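Local coordinates for hypothetical protein PA1835 (Pseudomonas aeruginosa, PDB 1YOC) that is of unknown function but belongs to the hotdog superfamily and resembles PaaI-type thioesterases, so it may hydrolyse thioesters, at residues F29-P34 / L66-E71; S81-H86 / D115-G120; V95-K100 / P134-E139. All blocks are in the same frame, centred on the assembly; numbering follows the deposited sequence.

Contact 1 (F29-P34 / L66-E71)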
ATOM      1  N   PHE B  29      -3.100  -9.153   4.392  1.00 11.24           N
ATOM      2  CA  PHE B  29      -2.213  -9.747   3.395  1.00 12.38           C
ATOM      3  C   PHE B  29      -2.984 -10.686   2.452  1.00 12.17           C
ATOM      4  O   PHE B  29      -2.609 -10.868   1.289  1.00 11.66           O
ATOM      5  CB  PHE B  29      -1.070 -10.489   4.073  1.00 12.10           C
ATOM      6  CG  PHE B  29       0.010  -9.571   4.595  1.00 12.40           C
ATOM      7  CD1 PHE B  29       0.584  -8.598   3.769  1.00 10.46           C
ATOM      8  CD2 PHE B  29       0.487  -9.708   5.895  1.00 11.05           C
ATOM      9  CE1 PHE B  29       1.625  -7.788   4.240  1.00 10.60           C
ATOM     10  CE2 PHE B  29       1.522  -8.909   6.353  1.00 11.42           C
ATOM     11  CZ  PHE B  29       2.093  -7.953   5.524  1.00 11.69           C
ATOM     12  N   ALA B  30      -4.085 -11.241   2.944  1.00 12.86           N
ATOM     13  CA  ALA B  30      -4.927 -12.139   2.145  1.00 13.70           C
ATOM     14  C   ALA B  30      -5.519 -11.429   0.932  1.00 12.82           C
ATOM     15  O   ALA B  30      -5.884 -12.074  -0.050  1.00 14.63           O
ATOM     16  CB  ALA B  30      -6.082 -12.735   3.039  1.00 13.36           C
ATOM     17  N   SER B  31      -5.605 -10.101   0.984  1.00 12.45           N
ATOM     18  CA  SER B  31      -6.156  -9.331  -0.130  1.00 11.54           C
ATOM     19  C   SER B  31      -5.326  -9.547  -1.398  1.00 11.27           C
ATOM     20  O   SER B  31      -5.836  -9.304  -2.494  1.00  9.99           O
ATOM     21  CB  SER B  31      -6.246  -7.813   0.172  1.00 11.67           C
ATOM     22  OG  SER B  31      -4.957  -7.223   0.397  1.00 13.19           O
ATOM     23  N   ILE B  32      -4.061  -9.968  -1.271  1.00 10.09           N
ATOM     24  CA  ILE B  32      -3.304 -10.267  -2.505  1.00  9.82           C
ATOM     25  C   ILE B  32      -3.039 -11.773  -2.680  1.00 10.95           C
ATOM     26  O   ILE B  32      -2.420 -12.168  -3.663  1.00 12.12           O
ATOM     27  CB  ILE B  32      -1.955  -9.499  -2.600  1.00 10.06           C
ATOM     28  CG1 ILE B  32      -1.017  -9.862  -1.442  1.00 11.16           C
ATOM     29  CG2 ILE B  32      -2.211  -7.973  -2.585  1.00  9.99           C
ATOM     30  CD1 ILE B  32       0.438  -9.306  -1.658  1.00  9.79           C
ATOM     31  N   ALA B  33      -3.538 -12.604  -1.762  1.00 11.82           N
ATOM     32  CA  ALA B  33      -3.370 -14.084  -1.845  1.00 12.63           C
ATOM     33  C   ALA B  33      -1.922 -14.462  -2.128  1.00 11.74           C
ATOM     34  O   ALA B  33      -1.605 -15.136  -3.095  1.00 12.91           O
ATOM     35  CB  ALA B  33      -4.291 -14.640  -2.959  1.00 14.04           C
ATOM     36  N   PRO B  34      -1.004 -14.047  -1.250  1.00 12.50           N
ATOM     37  CA  PRO B  34       0.418 -14.336  -1.452  1.00 12.73           C
ATOM     38  C   PRO B  34       0.900 -15.723  -1.013  1.00 13.51           C
ATOM     39  O   PRO B  34       0.183 -16.457  -0.316  1.00 13.81           O
ATOM     40  CB  PRO B  34       1.076 -13.235  -0.618  1.00 11.07           C
ATOM     41  CG  PRO B  34       0.151 -13.231   0.650  1.00 11.62           C
ATOM     42  CD  PRO B  34      -1.254 -13.493   0.103  1.00 11.35           C
ATOM     43  N   LEU B  66       1.264  -4.254  -4.937  1.00  7.72           N
ATOM     44  CA  LEU B  66       2.707  -4.458  -5.004  1.00  8.55           C
ATOM     45  C   LEU B  66       3.307  -4.015  -3.660  1.00  7.89           C
ATOM     46  O   LEU B  66       4.246  -4.651  -3.136  1.00  9.53           O
ATOM     47  CB  LEU B  66       3.321  -3.628  -6.166  1.00  9.70           C
ATOM     48  CG  LEU B  66       2.756  -3.945  -7.562  1.00 11.86           C
ATOM     49  CD1 LEU B  66       3.234  -2.881  -8.562  1.00 11.21           C
ATOM     50  CD2 LEU B  66       3.176  -5.337  -7.992  1.00 11.05           C
ATOM     51  N   CYS B  67       2.821  -2.906  -3.114  1.00  9.13           N
ATOM     52  CA  CYS B  67       3.340  -2.441  -1.815  1.00  8.81           C
ATOM     53  C   CYS B  67       3.046  -3.500  -0.764  1.00  9.19           C
ATOM     54  O   CYS B  67       3.870  -3.734   0.136  1.00  9.03           O
ATOM     55  CB  CYS B  67       2.685  -1.125  -1.364  1.00  8.98           C
ATOM     56  SG  CYS B  67       3.166   0.312  -2.323  1.00 10.80           S
ATOM     57  N   ASN B  68       1.853  -4.104  -0.838  1.00  8.48           N
ATOM     58  CA  ASN B  68       1.501  -5.133   0.142  1.00  9.80           C
ATOM     59  C   ASN B  68       2.475  -6.319   0.110  1.00  8.96           C
ATOM     60  O   ASN B  68       2.877  -6.854   1.168  1.00  9.34           O
ATOM     61  CB  ASN B  68       0.073  -5.612  -0.121  1.00 10.98           C
ATOM     62  CG  ASN B  68      -0.692  -5.967   1.181  1.00 14.28           C
ATOM     63  OD1 ASN B  68      -1.827  -6.448   1.114  1.00 17.54           O
ATOM     64  ND2 ASN B  68      -0.087  -5.709   2.353  1.00 10.78           N
ATOM     65  N   ALA B  69       2.870  -6.740  -1.098  1.00  8.90           N
ATOM     66  CA  ALA B  69       3.812  -7.844  -1.228  1.00  9.96           C
ATOM     67  C   ALA B  69       5.162  -7.425  -0.605  1.00  9.45           C
ATOM     68  O   ALA B  69       5.851  -8.218   0.046  1.00  8.68           O
ATOM     69  CB  ALA B  69       4.038  -8.192  -2.749  1.00  9.53           C
ATOM     70  N   ALA B  70       5.545  -6.167  -0.833  1.00 10.51           N
ATOM     71  CA  ALA B  70       6.831  -5.654  -0.317  1.00  9.32           C
ATOM     72  C   ALA B  70       6.816  -5.640   1.199  1.00 10.97           C
ATOM     73  O   ALA B  70       7.787  -6.049   1.859  1.00 10.74           O
ATOM     74  CB  ALA B  70       7.088  -4.232  -0.861  1.00  9.08           C
ATOM     75  N   GLU B  71       5.700  -5.187   1.761  1.00  9.96           N
ATOM     76  CA  GLU B  71       5.570  -5.144   3.210  1.00  9.90           C
ATOM     77  C   GLU B  71       5.666  -6.579   3.783  1.00  9.70           C
ATOM     78  O   GLU B  71       6.274  -6.801   4.837  1.00  9.41           O
ATOM     79  CB  GLU B  71       4.210  -4.567   3.565  1.00 12.47           C
ATOM     80  CG  GLU B  71       3.915  -4.606   5.017  1.00 15.20           C
ATOM     81  CD  GLU B  71       4.397  -3.370   5.734  1.00 21.92           C
ATOM     82  OE1 GLU B  71       5.407  -2.736   5.287  1.00 20.93           O
ATOM     83  OE2 GLU B  71       3.740  -3.067   6.769  1.00 23.78           O
TER
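Phe29 lays its ring beside the Asn68 side chain. The two flat groups meet obliquely, their planes 28° apart. The ring also reaches the helix backbone, with Phe29 CE1 3.4 Å from Asn68 O. Its far end meets Glu71. Glu71 CG lies 3.8 Å from Phe29 CZ, at the ring edge and near its plane. The Glu71 chain bends at chi2 (89°), which swings the carboxylate round the CB-CG bond so that CG, not the acid group, meets the ring.

Segment 66-71 belongs to helix 63-81, the long central helix around which the antiparallel sheet of the hotdog fold wraps. Residues 29-34 cover it on a side turned away from strand 133-146, in the loop between helix 15-25 and strand 35-40.

Ile32 comes in next to Phe29. Its CG1 sits between the backbone N and the carbonyl carbon (chi1 61°), and CD1 extends to the helix. Ile32 CD1 is 3.9 Å from Ala69 CB and 4.0 Å from Asn68 CB. Toward strand 133-146, Phe136 packs on Ala70. Ser31 OG is bonded to Tyr28 O of its own chain and to the Tyr28 hydroxyl of the second subunit. His62 of the second subunit meets the Phe29 ring edge-to-face.

Contact 2 (S81-H86 / D115-G120)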
ATOM      1  N   SER B  81      15.165 -12.110  11.016  1.00 12.65           N
ATOM      2  CA  SER B  81      16.579 -11.768  11.058  1.00 12.60           C
ATOM      3  C   SER B  81      17.165 -11.066  12.274  1.00 13.79           C
ATOM      4  O   SER B  81      18.352 -11.269  12.584  1.00 13.45           O
ATOM      5  CB  SER B  81      16.935 -10.953   9.811  1.00 11.13           C
ATOM      6  OG  SER B  81      16.431 -11.570   8.638  1.00 11.18           O
ATOM      7  N   ILE B  82      16.382 -10.231  12.958  1.00 13.86           N
ATOM      8  CA  ILE B  82      16.976  -9.534  14.104  1.00 12.55           C
ATOM      9  C   ILE B  82      17.035 -10.490  15.291  1.00 14.62           C
ATOM     10  O   ILE B  82      16.337 -11.494  15.310  1.00 14.87           O
ATOM     11  CB  ILE B  82      16.151  -8.296  14.500  1.00 13.15           C
ATOM     12  CG1 ILE B  82      14.740  -8.723  14.919  1.00 14.63           C
ATOM     13  CG2 ILE B  82      16.086  -7.320  13.288  1.00 13.01           C
ATOM     14  CD1 ILE B  82      13.882  -7.566  15.458  1.00 15.99           C
ATOM     15  N   PRO B  83      17.889 -10.185  16.288  1.00 16.10           N
ATOM     16  CA  PRO B  83      18.050 -11.003  17.499  1.00 17.48           C
ATOM     17  C   PRO B  83      16.706 -11.102  18.207  1.00 18.76           C
ATOM     18  O   PRO B  83      15.907 -10.142  18.179  1.00 19.78           O
ATOM     19  CB  PRO B  83      19.084 -10.209  18.330  1.00 17.45           C
ATOM     20  CG  PRO B  83      19.865  -9.492  17.301  1.00 15.72           C
ATOM     21  CD  PRO B  83      18.799  -9.041  16.313  1.00 15.25           C
ATOM     22  N   ALA B  84      16.441 -12.246  18.845  1.00 19.67           N
ATOM     23  CA  ALA B  84      15.167 -12.462  19.542  1.00 22.09           C
ATOM     24  C   ALA B  84      14.864 -11.399  20.603  1.00 23.14           C
ATOM     25  O   ALA B  84      13.697 -11.124  20.904  1.00 26.23           O
ATOM     26  CB  ALA B  84      15.144 -13.857  20.169  1.00 22.37           C
ATOM     27  N   GLY B  85      15.911 -10.795  21.148  1.00 23.63           N
ATOM     28  CA  GLY B  85      15.732  -9.752  22.149  1.00 25.08           C
ATOM     29  C   GLY B  85      15.423  -8.369  21.570  1.00 24.58           C
ATOM     30  O   GLY B  85      15.243  -7.415  22.309  1.00 26.20           O
ATOM     31  N   HIS B  86      15.352  -8.249  20.248  1.00 23.04           N
ATOM     32  CA  HIS B  86      15.059  -6.948  19.641  1.00 20.94           C
ATOM     33  C   HIS B  86      13.635  -6.941  19.136  1.00 19.72           C
ATOM     34  O   HIS B  86      13.014  -7.979  18.964  1.00 19.03           O
ATOM     35  CB  HIS B  86      16.013  -6.693  18.453  1.00 20.97           C
ATOM     36  CG  HIS B  86      17.428  -6.390  18.847  1.00 21.75           C
ATOM     37  ND1 HIS B  86      17.880  -6.462  20.148  1.00 23.20           N
ATOM     38  CD2 HIS B  86      18.483  -5.972  18.108  1.00 21.72           C
ATOM     39  CE1 HIS B  86      19.150  -6.097  20.193  1.00 21.85           C
ATOM     40  NE2 HIS B  86      19.540  -5.794  18.968  1.00 24.94           N
ATOM     41  N   ASP B 115      23.086  -4.995   8.602  1.00 15.75           N
ATOM     42  CA  ASP B 115      23.661  -5.489   9.860  1.00 17.11           C
ATOM     43  C   ASP B 115      22.424  -5.753  10.762  1.00 14.61           C
ATOM     44  O   ASP B 115      21.867  -4.853  11.405  1.00 15.28           O
ATOM     45  CB  ASP B 115      24.572  -4.424  10.464  1.00 18.65           C
ATOM     46  CG  ASP B 115      25.099  -4.809  11.829  1.00 22.11           C
ATOM     47  OD1 ASP B 115      24.747  -5.892  12.361  1.00 20.77           O
ATOM     48  OD2 ASP B 115      25.889  -3.993  12.369  1.00 24.95           O
ATOM     49  N   TRP B 116      21.977  -7.004  10.763  1.00 14.73           N
ATOM     50  CA  TRP B 116      20.783  -7.378  11.499  1.00 14.62           C
ATOM     51  C   TRP B 116      20.941  -7.386  13.003  1.00 15.59           C
ATOM     52  O   TRP B 116      19.969  -7.588  13.724  1.00 15.11           O
ATOM     53  CB  TRP B 116      20.288  -8.749  11.033  1.00 13.90           C
ATOM     54  CG  TRP B 116      19.776  -8.752   9.632  1.00 12.46           C
ATOM     55  CD1 TRP B 116      20.362  -9.311   8.551  1.00 12.50           C
ATOM     56  CD2 TRP B 116      18.555  -8.146   9.172  1.00 13.09           C
ATOM     57  NE1 TRP B 116      19.583  -9.105   7.418  1.00 12.59           N
ATOM     58  CE2 TRP B 116      18.464  -8.391   7.782  1.00 13.32           C
ATOM     59  CE3 TRP B 116      17.536  -7.413   9.801  1.00 13.67           C
ATOM     60  CZ2 TRP B 116      17.398  -7.941   7.009  1.00 12.54           C
ATOM     61  CZ3 TRP B 116      16.463  -6.951   9.022  1.00 13.35           C
ATOM     62  CH2 TRP B 116      16.408  -7.221   7.644  1.00 15.17           C
ATOM     63  N   GLN B 117      22.157  -7.192  13.477  1.00 16.77           N
ATOM     64  CA  GLN B 117      22.322  -7.169  14.931  1.00 20.87           C
ATOM     65  C   GLN B 117      22.247  -5.735  15.454  1.00 20.60           C
ATOM     66  O   GLN B 117      22.196  -5.517  16.666  1.00 20.06           O
ATOM     67  CB  GLN B 117      23.653  -7.836  15.337  1.00 22.40           C
ATOM     68  CG  GLN B 117      23.521  -9.340  15.611  1.00 28.92           C
ATOM     69  CD  GLN B 117      23.115 -10.121  14.380  1.00 31.92           C
ATOM     70  OE1 GLN B 117      23.790 -10.052  13.348  1.00 36.51           O
ATOM     71  NE2 GLN B 117      22.003 -10.871  14.470  1.00 33.55           N
ATOM     72  N   ALA B 118      22.234  -4.765  14.543  1.00 20.30           N
ATOM     73  CA  ALA B 118      22.193  -3.353  14.922  1.00 21.04           C
ATOM     74  C   ALA B 118      20.800  -2.846  15.326  1.00 20.44           C
ATOM     75  O   ALA B 118      19.778  -3.326  14.835  1.00 19.22           O
ATOM     76  CB  ALA B 118      22.774  -2.485  13.768  1.00 20.59           C
ATOM     77  N   THR B 119      20.744  -1.889  16.254  1.00 21.79           N
ATOM     78  CA  THR B 119      19.450  -1.324  16.647  1.00 20.65           C
ATOM     79  C   THR B 119      19.380   0.005  15.889  1.00 19.37           C
ATOM     80  O   THR B 119      20.377   0.461  15.347  1.00 21.59           O
ATOM     81  CB  THR B 119      19.335  -1.067  18.185  1.00 21.27           C
ATOM     82  OG1 THR B 119      20.463  -0.300  18.631  1.00 22.31           O
ATOM     83  CG2 THR B 119      19.247  -2.369  18.957  1.00 21.58           C
ATOM     84  N   GLY B 120      18.210   0.631  15.857  1.00 20.13           N
ATOM     85  CA  GLY B 120      18.074   1.875  15.111  1.00 16.50           C
ATOM     86  C   GLY B 120      17.312   1.577  13.809  1.00 16.22           C
ATOM     87  O   GLY B 120      16.628   0.555  13.701  1.00 15.85           O
TER
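Trp116 and Ser81 make the largest buried patch of this contact. The Ser81 methylene stands over one face of the indole. Ser81 CB is 3.5 Å from the centroid of the five-membered ring of Trp116, 20° off the ring normal, which makes a CH-pi contact. The nearest single ring atom to Ser81 CB is Trp116 CD2, at 3.3 Å. Ser81 OG is anti to its carbonyl carbon (chi1 -48°). This lets it bond to Met77 O and Gly42 N while CB faces the indole. Trp116 NE1 is bonded to Gly111 O, and that bond fixes the polar edge of the ring. At another edge, near the ring plane, Ile82 CG2 lies 3.8 Å from Trp116 CE3.

The backbone of Trp116 also takes part. Trp116 O accepts a CA-H...O contact from Ile82 CA at 3.6 Å, and Pro83 CD comes to 3.2 Å from Trp116 O.

His86 is the third main residue. Its imidazole lies between two apolar groups: the methyl CG2 of Thr119 over one face and CG of Pro83 over the opposite face, 3.8 Å above the plane. The Gln117 chain, bent at chi2, brings NE2 to 3.8 Å from Pro83 CG.

The segments are two loops with type I turns, Pro83 to His86 and Asp115 to Ala118. Asp115 OD1 accepts from Gln117 N in an Asx turn. Segment 81-86 leads from the end of helix 63-81, the central helix of the hotdog fold, to strand 86-97; 115-120 is the loop that leads into strand 120-130. No hydrogen bond runs between the segments. The loops are therefore held by short-range C-H contacts against rings and a carbonyl, while Met77, Gly42 and Gly111 satisfy Ser81 OG and Trp116 NE1.

Contact 3 (V95-K100 / P134-E139). With GOL (glycerol), chain C.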
ATOM      1  N   VAL B  95       8.558   4.093  -2.333  1.00 10.60           N
ATOM      2  CA  VAL B  95       8.456   3.185  -3.470  1.00  9.62           C
ATOM      3  C   VAL B  95       8.526   3.988  -4.804  1.00 10.43           C
ATOM      4  O   VAL B  95       8.232   5.192  -4.850  1.00  9.35           O
ATOM      5  CB  VAL B  95       7.107   2.407  -3.482  1.00  9.59           C
ATOM      6  CG1 VAL B  95       6.901   1.676  -2.150  1.00  9.55           C
ATOM      7  CG2 VAL B  95       5.896   3.408  -3.705  1.00 11.25           C
ATOM      8  N   GLU B  96       8.932   3.296  -5.873  1.00  9.96           N
ATOM      9  CA  GLU B  96       8.934   3.865  -7.231  1.00 12.64           C
ATOM     10  C   GLU B  96       8.285   2.854  -8.165  1.00 12.14           C
ATOM     11  O   GLU B  96       8.551   1.631  -8.091  1.00 11.40           O
ATOM     12  CB  GLU B  96      10.367   4.163  -7.709  1.00 14.70           C
ATOM     13  CG  GLU B  96      10.904   5.438  -7.006  1.00 22.31           C
ATOM     14  CD  GLU B  96      12.331   5.721  -7.397  1.00 25.30           C
ATOM     15  OE1 GLU B  96      13.245   5.134  -6.800  1.00 28.07           O
ATOM     16  OE2 GLU B  96      12.520   6.513  -8.330  1.00 30.21           O
ATOM     17  N   TYR B  97       7.424   3.362  -9.035  1.00 12.26           N
ATOM     18  CA  TYR B  97       6.700   2.520  -9.965  1.00 12.63           C
ATOM     19  C   TYR B  97       7.461   2.530 -11.271  1.00 13.80           C
ATOM     20  O   TYR B  97       7.480   3.534 -11.981  1.00 14.53           O
ATOM     21  CB  TYR B  97       5.280   3.065 -10.123  1.00 12.15           C
ATOM     22  CG  TYR B  97       4.596   3.147  -8.773  1.00 12.25           C
ATOM     23  CD1 TYR B  97       4.432   1.997  -7.990  1.00 13.21           C
ATOM     24  CD2 TYR B  97       4.094   4.371  -8.277  1.00 10.41           C
ATOM     25  CE1 TYR B  97       3.777   2.049  -6.735  1.00 10.99           C
ATOM     26  CE2 TYR B  97       3.439   4.424  -7.018  1.00 12.00           C
ATOM     27  CZ  TYR B  97       3.285   3.264  -6.272  1.00 11.83           C
ATOM     28  OH  TYR B  97       2.628   3.296  -5.052  1.00 13.82           O
ATOM     29  N   LEU B  98       8.094   1.405 -11.582  1.00 12.92           N
ATOM     30  CA  LEU B  98       8.939   1.349 -12.773  1.00 14.45           C
ATOM     31  C   LEU B  98       8.275   0.998 -14.094  1.00 14.85           C
ATOM     32  O   LEU B  98       8.707   1.486 -15.154  1.00 16.07           O
ATOM     33  CB  LEU B  98      10.080   0.342 -12.557  1.00 14.20           C
ATOM     34  CG  LEU B  98      10.815   0.468 -11.200  1.00 15.03           C
ATOM     35  CD1 LEU B  98      11.981  -0.501 -11.211  1.00 15.65           C
ATOM     36  CD2 LEU B  98      11.281   1.910 -10.948  1.00 16.28           C
ATOM     37  N   ALA B  99       7.287   0.117 -14.046  1.00 14.23           N
ATOM     38  CA  ALA B  99       6.610  -0.343 -15.260  1.00 15.10           C
ATOM     39  C   ALA B  99       5.256  -0.895 -14.840  1.00 14.76           C
ATOM     40  O   ALA B  99       5.044  -1.171 -13.668  1.00 14.30           O
ATOM     41  CB  ALA B  99       7.453  -1.472 -15.925  1.00 13.71           C
ATOM     42  N   LYS B 100       4.343  -1.049 -15.779  1.00 14.36           N
ATOM     43  CA  LYS B 100       3.051  -1.662 -15.451  1.00 14.49           C
ATOM     44  C   LYS B 100       3.312  -3.127 -15.131  1.00 13.13           C
ATOM     45  O   LYS B 100       4.148  -3.769 -15.756  1.00 14.62           O
ATOM     46  CB  LYS B 100       2.073  -1.572 -16.635  1.00 16.67           C
ATOM     47  CG  LYS B 100       1.829  -0.128 -17.114  1.00 22.95           C
ATOM     48  CD  LYS B 100       1.925   0.872 -15.944  1.00 29.97           C
ATOM     49  CE  LYS B 100       1.626   2.306 -16.384  1.00 32.76           C
ATOM     50  NZ  LYS B 100       0.215   2.402 -16.810  1.00 37.32           N
ATOM     51  N   PRO B 134      11.963  -6.144 -13.684  1.00 16.11           N
ATOM     52  CA  PRO B 134      11.611  -5.268 -12.558  1.00 13.73           C
ATOM     53  C   PRO B 134      10.514  -4.273 -12.922  1.00 14.43           C
ATOM     54  O   PRO B 134      10.570  -3.608 -13.961  1.00 15.29           O
ATOM     55  CB  PRO B 134      12.939  -4.605 -12.213  1.00 16.36           C
ATOM     56  CG  PRO B 134      13.635  -4.534 -13.536  1.00 16.54           C
ATOM     57  CD  PRO B 134      13.287  -5.808 -14.236  1.00 15.66           C
ATOM     58  N   VAL B 135       9.500  -4.186 -12.067  1.00 12.02           N
ATOM     59  CA  VAL B 135       8.378  -3.306 -12.321  1.00  9.70           C
ATOM     60  C   VAL B 135       8.121  -2.351 -11.141  1.00 11.42           C
ATOM     61  O   VAL B 135       7.350  -1.404 -11.269  1.00  9.81           O
ATOM     62  CB  VAL B 135       7.066  -4.114 -12.548  1.00 11.27           C
ATOM     63  CG1 VAL B 135       7.204  -5.079 -13.730  1.00 12.87           C
ATOM     64  CG2 VAL B 135       6.662  -4.861 -11.261  1.00 12.29           C
ATOM     65  N   PHE B 136       8.815  -2.572 -10.029  1.00 11.04           N
ATOM     66  CA  PHE B 136       8.565  -1.818  -8.792  1.00 12.02           C
ATOM     67  C   PHE B 136       9.722  -1.976  -7.820  1.00 11.75           C
ATOM     68  O   PHE B 136      10.332  -3.056  -7.746  1.00 10.81           O
ATOM     69  CB  PHE B 136       7.296  -2.397  -8.168  1.00 11.76           C
ATOM     70  CG  PHE B 136       7.042  -1.997  -6.721  1.00 10.94           C
ATOM     71  CD1 PHE B 136       6.230  -0.902  -6.410  1.00 10.64           C
ATOM     72  CD2 PHE B 136       7.530  -2.795  -5.679  1.00 10.16           C
ATOM     73  CE1 PHE B 136       5.883  -0.612  -5.060  1.00 12.13           C
ATOM     74  CE2 PHE B 136       7.200  -2.517  -4.330  1.00 13.81           C
ATOM     75  CZ  PHE B 136       6.363  -1.417  -4.035  1.00 11.79           C
ATOM     76  N   ARG B 137      10.011  -0.904  -7.073  1.00 10.88           N
ATOM     77  CA  ARG B 137      11.064  -0.954  -6.035  1.00 13.69           C
ATOM     78  C   ARG B 137      10.535  -0.262  -4.785  1.00 14.10           C
ATOM     79  O   ARG B 137       9.791   0.707  -4.882  1.00 13.87           O
ATOM     80  CB  ARG B 137      12.325  -0.153  -6.406  1.00 15.81           C
ATOM     81  CG  ARG B 137      13.172  -0.611  -7.552  1.00 23.06           C
ATOM     82  CD  ARG B 137      14.515   0.222  -7.542  1.00 21.73           C
ATOM     83  NE  ARG B 137      14.299   1.648  -7.794  1.00 23.00           N
ATOM     84  CZ  ARG B 137      14.330   2.216  -9.004  1.00 24.40           C
ATOM     85  NH1 ARG B 137      14.587   1.497 -10.091  1.00 23.74           N
ATOM     86  NH2 ARG B 137      14.043   3.502  -9.147  1.00 26.50           N
ATOM     87  N   ALA B 138      10.953  -0.755  -3.622  1.00 13.05           N
ATOM     88  CA  ALA B 138      10.595  -0.121  -2.362  1.00 12.33           C
ATOM     89  C   ALA B 138      11.777  -0.225  -1.394  1.00 11.48           C
ATOM     90  O   ALA B 138      12.668  -1.089  -1.542  1.00 10.89           O
ATOM     91  CB  ALA B 138       9.406  -0.804  -1.734  1.00 12.32           C
ATOM     92  N   GLU B 139      11.779   0.684  -0.425  1.00 10.40           N
ATOM     93  CA  GLU B 139      12.733   0.643   0.681  1.00  9.96           C
ATOM     94  C   GLU B 139      11.826   0.872   1.897  1.00 10.17           C
ATOM     95  O   GLU B 139      11.116   1.851   1.938  1.00 10.17           O
ATOM     96  CB  GLU B 139      13.771   1.754   0.541  1.00 12.39           C
ATOM     97  CG  GLU B 139      14.921   1.353  -0.390  1.00 15.45           C
ATOM     98  CD  GLU B 139      15.876   2.518  -0.671  1.00 18.29           C
ATOM     99  OE1 GLU B 139      15.791   3.555   0.039  1.00 19.12           O
ATOM    100  OE2 GLU B 139      16.699   2.371  -1.593  1.00 21.83           O
TER
HETATM  101  C1  GOL C3003      13.689   2.740  -3.673  1.00 36.77           C
HETATM  102  O1  GOL C3003      14.359   2.652  -4.933  1.00 34.15           O
HETATM  103  C2  GOL C3003      12.891   4.050  -3.551  1.00 36.33           C
HETATM  104  O2  GOL C3003      12.280   2.937  -4.209  1.00 37.14           O
HETATM  105  C3  GOL C3003      13.447   5.476  -3.703  1.00 37.82           C
HETATM  106  O3  GOL C3003      14.254   5.870  -2.581  1.00 38.04           O
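Glu96 and Arg137 form a hydrogen-bonded pair in the antiparallel ladder between strands 86-97 and 133-146 of the hotdog sheet. Over segments 95-97 and 134-139 the axes come within 4.7 Å. Glu96 N donates to Arg137 O at 2.9 Å, and Arg137 N donates to Glu96 O at 3.1 Å. Beyond Tyr97 the regular pairing stops, and one oxygen takes two donors. Leu98 N and Ala99 N both reach Val135 O, from the same face of its plane. Val135 and Phe136 form a classic beta bulge opposite Ala128 of strand 120-130. On the other side, Val95 and Glu96 pair with a strand of the second subunit, so the sheet continues across the interface.

Apolar packing lies on the helix-facing side. Phe136 CG is anti to the backbone N (chi1 166°), and the ring runs alongside Tyr97, pointing the same way. Tyr97 CD1 is 3.8 Å from Phe136 CD1, in the plane of the Phe136 ring. Val95 CG1 is 3.5 Å from Ala138 CB.

The charged pair is on the other face. Leu98 CD2 lies over one face of the Arg137 guanidinium, toward its rim. Arg137 NH2 makes a salt bridge to Glu96 OE1 at 3.0 Å, with the carboxylate and guanidinium planes 74° apart. Arg137 NE donates to O1 of a glycerol, probably from the crystallisation liquor, at 3.0 Å.

Overall arrangement
Helix 63-81 connects the set. Contact 1 uses its early turns, and contact 2 begins at its last residue, Ser81. Contacts 1 and 3 lie on two sides of this helix, with centres about 14 Å apart. They touch directly: Cys67 SG is 4.0 Å from Val95 CG1. Both also reach the second subunit. Contact 2 is at the far end of the sheet and touches no other chain of the assembly. Its centre is about 24 Å from that of contact 1 and about 27 Å from that of contact 3. No active site is established here. The glycerol sits beside contact 3, on the sheet face away from the helix.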